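Local coordinates for protein Old Yellow Enzyme (Pichia, PDB 6AGZ) that probably catalyses the flavin-dependent asymmetric reduction of activated carbon-carbon double bonds in enone compounds, using bound flavin mononucleotide, at residues P82-Y85 / Q89-A92; G318-K323 / S343-S348. All blocks are in the same frame, centred on the assembly; numbering follows the deposited sequence.

Overall arrangement
Both contacts involve segments that follow strands of one eight-stranded TIM barrel, but of the two only contact 2 binds the cofactor. Contact 1 comes early in the chain, where the loop after strand 63-70 meets the start of helix 87-102; the side chain of M83 is about 13 Å from FMN. Contact 2 comes late, where the segments following the seventh and eighth strands meet at the FMN phosphate, and G318, S343 and R344 all belong to the flavin pocket. The two do not touch: their centres are about 29 Å apart and their nearest atoms about 14 Å. Contact 1 is largely buried, whereas contact 2 lies at the surface.

Contact 1 (P82-Y85 / Q89-A92); sequences PMIY and QVEA
Q89 reaches from the first turn of its helix back to the loop before it, and its carboxamide meets both the backbone of Y85 and the side chain of M83. OE1 accepts the Y85 N-H at 2.7 Å between Y85 N and Q89 OE1, with the donor close to the C=O axis (165°) and the N-H itself bent at 143°. The N-H of T86 holds the same oxygen, so two backbone donors fix the rotation of the amide, and NE2 adds a weak bond to D42 O. M83 crosses this amide obliquely. With CG anti to the backbone N (chi1 -163°), its chain runs past the carboxamide, CG lying 3.3 Å from Q89 OE1 and SD 3.6 Å from Q89 NE2. Nearer the helix backbone, Q89 CB lies 3.2 Å from M83 O. V90 turns one branch to I84, its CG2 lying 3.5 Å from I84 O and 4.2 Å from I84 CG1, while N174 of helix 158-179 donates to that carbonyl. The bond from T86 N, at the N-cap, to Q89 OE1, at N3, is one half of a capping box at the entry to helix 87-102 of the TIM barrel.

Contact 2 (G318-K323 / S343-S348); sequences GYLSEK and SRYFTS. With FMN (flavin mononucleotide), chain C.
G318 opens a type I turn that runs to S321 and faces the start of the short, weakly bonded helix 344-348, with 9.1 Å between the CA atoms of G318 and R344 and 7.7 Å between those of L320 and Y345. The FMN phosphate lies between the two at the G318 end. R344 turns its guanidinium edge to it: bent at chi3 (-77°), the chain brings NE to 2.9 Å from FMN O3P and NH2 to 3.0 Å from FMN O1P, which lies in the guanidinium plane. Backbone donors complete the grip, G318 N on O1P with a nearly straight N-H (173°), S343 N on O2P and R344 N on O3P, so that O1P and O3P each take two bonds. This is the standard phosphate site of TIM barrels, built after the seventh and eighth strands; the nearby helix start probably adds to its positive potential. On the turn itself, G318 O receives both S321 N and S321 OG, the latter at 2.9 Å. Farther from the phosphate, L320 CB meets the Y345 ring obliquely, 3.7 Å from Y345 CD2, and L320 CD1 touches Y345 CB. Y365 packs edge-to-face with the same ring, and helix 352-358 adds L352 and L356 against L320. Toward the exposed and poorly ordered E322, a water donates to L320 O and, weakly, to E322 OE2, and is weakly bonded to Y345 OH.

Contact 1 (P82-Y85 / Q89-A92)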
# COMPACT_ATOMS: atom_id res chain seq x y z
N PRO A 82 -3.75 -27.56 -20.04
CA PRO A 82 -2.88 -27.19 -21.16
C PRO A 82 -1.40 -27.23 -20.78
O PRO A 82 -1.02 -27.14 -19.61
CB PRO A 82 -3.32 -25.76 -21.49
CG PRO A 82 -4.29 -25.34 -20.38
CD PRO A 82 -4.20 -26.38 -19.30
N MET A 83 -0.56 -27.33 -21.81
CA MET A 83 0.88 -27.36 -21.62
C MET A 83 1.56 -26.84 -22.88
O MET A 83 1.05 -26.99 -23.99
CB MET A 83 1.38 -28.77 -21.27
CG MET A 83 2.77 -28.80 -20.66
SD MET A 83 3.32 -30.46 -20.21
CE MET A 83 2.23 -30.82 -18.84
N ILE A 84 2.72 -26.21 -22.69
CA ILE A 84 3.49 -25.61 -23.78
C ILE A 84 4.89 -26.24 -23.79
O ILE A 84 5.88 -25.58 -24.13
CB ILE A 84 3.52 -24.07 -23.64
CG1 ILE A 84 4.09 -23.39 -24.89
CG2 ILE A 84 4.25 -23.65 -22.36
CD1 ILE A 84 3.09 -23.21 -26.00
N TYR A 85 4.97 -27.52 -23.42
CA TYR A 85 6.25 -28.17 -23.15
C TYR A 85 6.77 -29.00 -24.32
O TYR A 85 7.87 -28.75 -24.81
CB TYR A 85 6.12 -29.03 -21.89
CG TYR A 85 7.41 -29.61 -21.38
CD1 TYR A 85 8.37 -28.80 -20.78
CD2 TYR A 85 7.68 -30.97 -21.48
CE1 TYR A 85 9.55 -29.33 -20.31
CE2 TYR A 85 8.86 -31.51 -21.01
CZ TYR A 85 9.79 -30.68 -20.42
OH TYR A 85 10.97 -31.21 -19.95
N GLN A 89 2.67 -30.05 -28.35
CA GLN A 89 1.93 -28.98 -27.68
C GLN A 89 2.27 -27.62 -28.28
O GLN A 89 1.37 -26.80 -28.53
CB GLN A 89 2.23 -29.01 -26.18
CG GLN A 89 1.85 -30.31 -25.49
CD GLN A 89 2.57 -30.51 -24.16
OE1 GLN A 89 3.38 -29.68 -23.75
NE2 GLN A 89 2.28 -31.62 -23.50
N VAL A 90 3.55 -27.37 -28.55
CA VAL A 90 3.96 -26.10 -29.13
C VAL A 90 3.42 -25.94 -30.55
O VAL A 90 3.06 -24.84 -30.97
CB VAL A 90 5.50 -25.97 -29.09
CG1 VAL A 90 5.95 -24.71 -29.81
CG2 VAL A 90 5.99 -25.96 -27.65
N GLU A 91 3.34 -27.05 -31.30
CA GLU A 91 2.74 -26.99 -32.63
C GLU A 91 1.27 -26.59 -32.54
O GLU A 91 0.82 -25.68 -33.25
CB GLU A 91 2.88 -28.35 -33.33
CG GLU A 91 4.31 -28.81 -33.55
CD GLU A 91 4.39 -30.28 -33.94
OE1 GLU A 91 3.80 -30.65 -34.97
OE2 GLU A 91 5.04 -31.05 -33.20
N ALA A 92 0.51 -27.27 -31.68
CA ALA A 92 -0.91 -26.97 -31.54
C ALA A 92 -1.14 -25.52 -31.14
O ALA A 92 -1.91 -24.79 -31.78
CB ALA A 92 -1.55 -27.92 -30.52

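Contact 2 (G318-K323 / S343-S348)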
# COMPACT_ATOMS: atom_id res chain seq x y z
N GLY A 318 -16.34 -8.75 -12.32
CA GLY A 318 -17.61 -8.14 -11.98
C GLY A 318 -18.11 -7.06 -12.92
O GLY A 318 -19.25 -6.60 -12.76
N TYR A 319 -17.29 -6.64 -13.89
CA TYR A 319 -17.58 -5.42 -14.65
C TYR A 319 -18.86 -5.50 -15.48
O TYR A 319 -19.42 -4.46 -15.82
CB TYR A 319 -16.40 -5.09 -15.57
CG TYR A 319 -15.27 -4.38 -14.87
CD1 TYR A 319 -15.45 -3.12 -14.33
CD2 TYR A 319 -14.01 -4.97 -14.75
CE1 TYR A 319 -14.42 -2.45 -13.69
CE2 TYR A 319 -12.98 -4.31 -14.12
CZ TYR A 319 -13.19 -3.06 -13.59
OH TYR A 319 -12.16 -2.40 -12.95
N LEU A 320 -19.33 -6.70 -15.82
CA LEU A 320 -20.52 -6.83 -16.65
C LEU A 320 -21.76 -7.23 -15.87
O LEU A 320 -22.81 -7.49 -16.47
CB LEU A 320 -20.27 -7.82 -17.79
CG LEU A 320 -19.47 -7.25 -18.97
CD1 LEU A 320 -19.39 -8.25 -20.11
CD2 LEU A 320 -20.08 -5.94 -19.44
N SER A 321 -21.68 -7.29 -14.54
CA SER A 321 -22.86 -7.54 -13.74
C SER A 321 -23.84 -6.37 -13.86
O SER A 321 -23.52 -5.31 -14.42
CB SER A 321 -22.48 -7.78 -12.28
OG SER A 321 -21.97 -6.60 -11.68
N GLU A 322 -25.03 -6.56 -13.31
CA GLU A 322 -26.06 -5.53 -13.34
C GLU A 322 -25.67 -4.28 -12.55
O GLU A 322 -26.44 -3.31 -12.53
CB GLU A 322 -27.39 -6.09 -12.82
CG GLU A 322 -27.97 -7.23 -13.66
CD GLU A 322 -27.27 -8.56 -13.42
OE1 GLU A 322 -26.41 -8.63 -12.51
OE2 GLU A 322 -27.58 -9.53 -14.14
N LYS A 323 -24.51 -4.30 -11.89
CA LYS A 323 -23.96 -3.13 -11.22
C LYS A 323 -22.51 -2.84 -11.62
O LYS A 323 -22.07 -1.70 -11.48
CB LYS A 323 -24.06 -3.29 -9.69
CG LYS A 323 -23.29 -2.28 -8.85
CD LYS A 323 -23.91 -0.89 -8.93
CE LYS A 323 -25.18 -0.79 -8.09
NZ LYS A 323 -24.90 -1.07 -6.66
N SER A 343 -14.42 -12.32 -18.27
CA SER A 343 -14.16 -13.74 -18.46
C SER A 343 -15.44 -14.56 -18.59
O SER A 343 -15.65 -15.23 -19.60
CB SER A 343 -13.31 -14.28 -17.30
OG SER A 343 -13.30 -15.70 -17.28
N ARG A 344 -16.30 -14.51 -17.57
CA ARG A 344 -17.44 -15.42 -17.52
C ARG A 344 -18.41 -15.18 -18.67
O ARG A 344 -18.93 -16.13 -19.26
CB ARG A 344 -18.15 -15.30 -16.17
CG ARG A 344 -17.41 -16.02 -15.05
CD ARG A 344 -18.04 -15.78 -13.68
NE ARG A 344 -17.71 -14.46 -13.15
CZ ARG A 344 -17.98 -14.07 -11.90
NH1 ARG A 344 -18.59 -14.91 -11.06
NH2 ARG A 344 -17.65 -12.86 -11.49
N TYR A 345 -18.66 -13.91 -19.01
CA TYR A 345 -19.54 -13.63 -20.14
C TYR A 345 -18.87 -13.87 -21.48
O TYR A 345 -19.57 -14.07 -22.48
CB TYR A 345 -20.06 -12.19 -20.06
CG TYR A 345 -21.22 -12.04 -19.12
CD1 TYR A 345 -22.48 -12.50 -19.47
CD2 TYR A 345 -21.07 -11.44 -17.87
CE1 TYR A 345 -23.56 -12.38 -18.61
CE2 TYR A 345 -22.14 -11.31 -17.01
CZ TYR A 345 -23.38 -11.78 -17.38
OH TYR A 345 -24.44 -11.65 -16.52
N PHE A 346 -17.54 -13.86 -21.54
CA PHE A 346 -16.86 -14.20 -22.78
C PHE A 346 -17.00 -15.68 -23.11
O PHE A 346 -16.94 -16.06 -24.28
CB PHE A 346 -15.39 -13.80 -22.71
CG PHE A 346 -14.88 -13.10 -23.93
CD1 PHE A 346 -15.25 -13.53 -25.20
CD2 PHE A 346 -14.04 -12.00 -23.82
CE1 PHE A 346 -14.79 -12.87 -26.33
CE2 PHE A 346 -13.57 -11.35 -24.95
CZ PHE A 346 -13.95 -11.79 -26.20
N THR A 347 -17.19 -16.52 -22.09
CA THR A 347 -17.36 -17.95 -22.33
C THR A 347 -18.67 -18.23 -23.06
O THR A 347 -18.73 -19.11 -23.93
CB THR A 347 -17.32 -18.72 -21.01
OG1 THR A 347 -18.44 -18.34 -20.19
CG2 THR A 347 -16.02 -18.42 -20.26
N SER A 348 -19.73 -17.50 -22.72
CA SER A 348 -21.05 -17.73 -23.30
C SER A 348 -21.38 -16.76 -24.42
O SER A 348 -22.45 -16.87 -25.03
CB SER A 348 -22.12 -17.63 -22.21
OG SER A 348 -22.13 -16.35 -21.60
N1 FMN C . -7.85 -16.59 -13.81
C2 FMN C . -6.52 -16.87 -14.06
O2 FMN C . -5.66 -16.04 -13.77
N3 FMN C . -6.15 -18.08 -14.62
C4 FMN C . -7.12 -19.01 -14.93
O4 FMN C . -6.80 -20.08 -15.44
C4A FMN C . -8.45 -18.73 -14.69
N5 FMN C . -9.41 -19.66 -15.01
C5A FMN C . -10.74 -19.40 -14.77
C6 FMN C . -11.71 -20.34 -15.10
C7 FMN C . -13.05 -20.08 -14.86
C7M FMN C . -14.08 -21.11 -15.22
C8 FMN C . -13.43 -18.87 -14.30
C8M FMN C . -14.88 -18.59 -14.04
C9 FMN C . -12.47 -17.93 -13.97
C9A FMN C . -11.12 -18.18 -14.21
N10 FMN C . -10.16 -17.25 -13.88
C10 FMN C . -8.82 -17.52 -14.12
C1' FMN C . -10.56 -15.93 -13.28
C2' FMN C . -10.93 -14.99 -14.44
O2' FMN C . -9.79 -14.79 -15.25
C3' FMN C . -11.48 -13.64 -13.97
O3' FMN C . -10.49 -12.94 -13.25
C4' FMN C . -12.72 -13.83 -13.10
O4' FMN C . -13.60 -14.73 -13.73
C5' FMN C . -13.46 -12.51 -12.88
O5' FMN C . -13.76 -11.92 -14.12
P FMN C . -15.28 -11.87 -14.65
O1P FMN C . -16.15 -11.26 -13.58
O2P FMN C . -15.36 -11.03 -15.90
O3P FMN C . -15.74 -13.27 -14.96
O HOH W 1 -25.81 -8.62 -16.57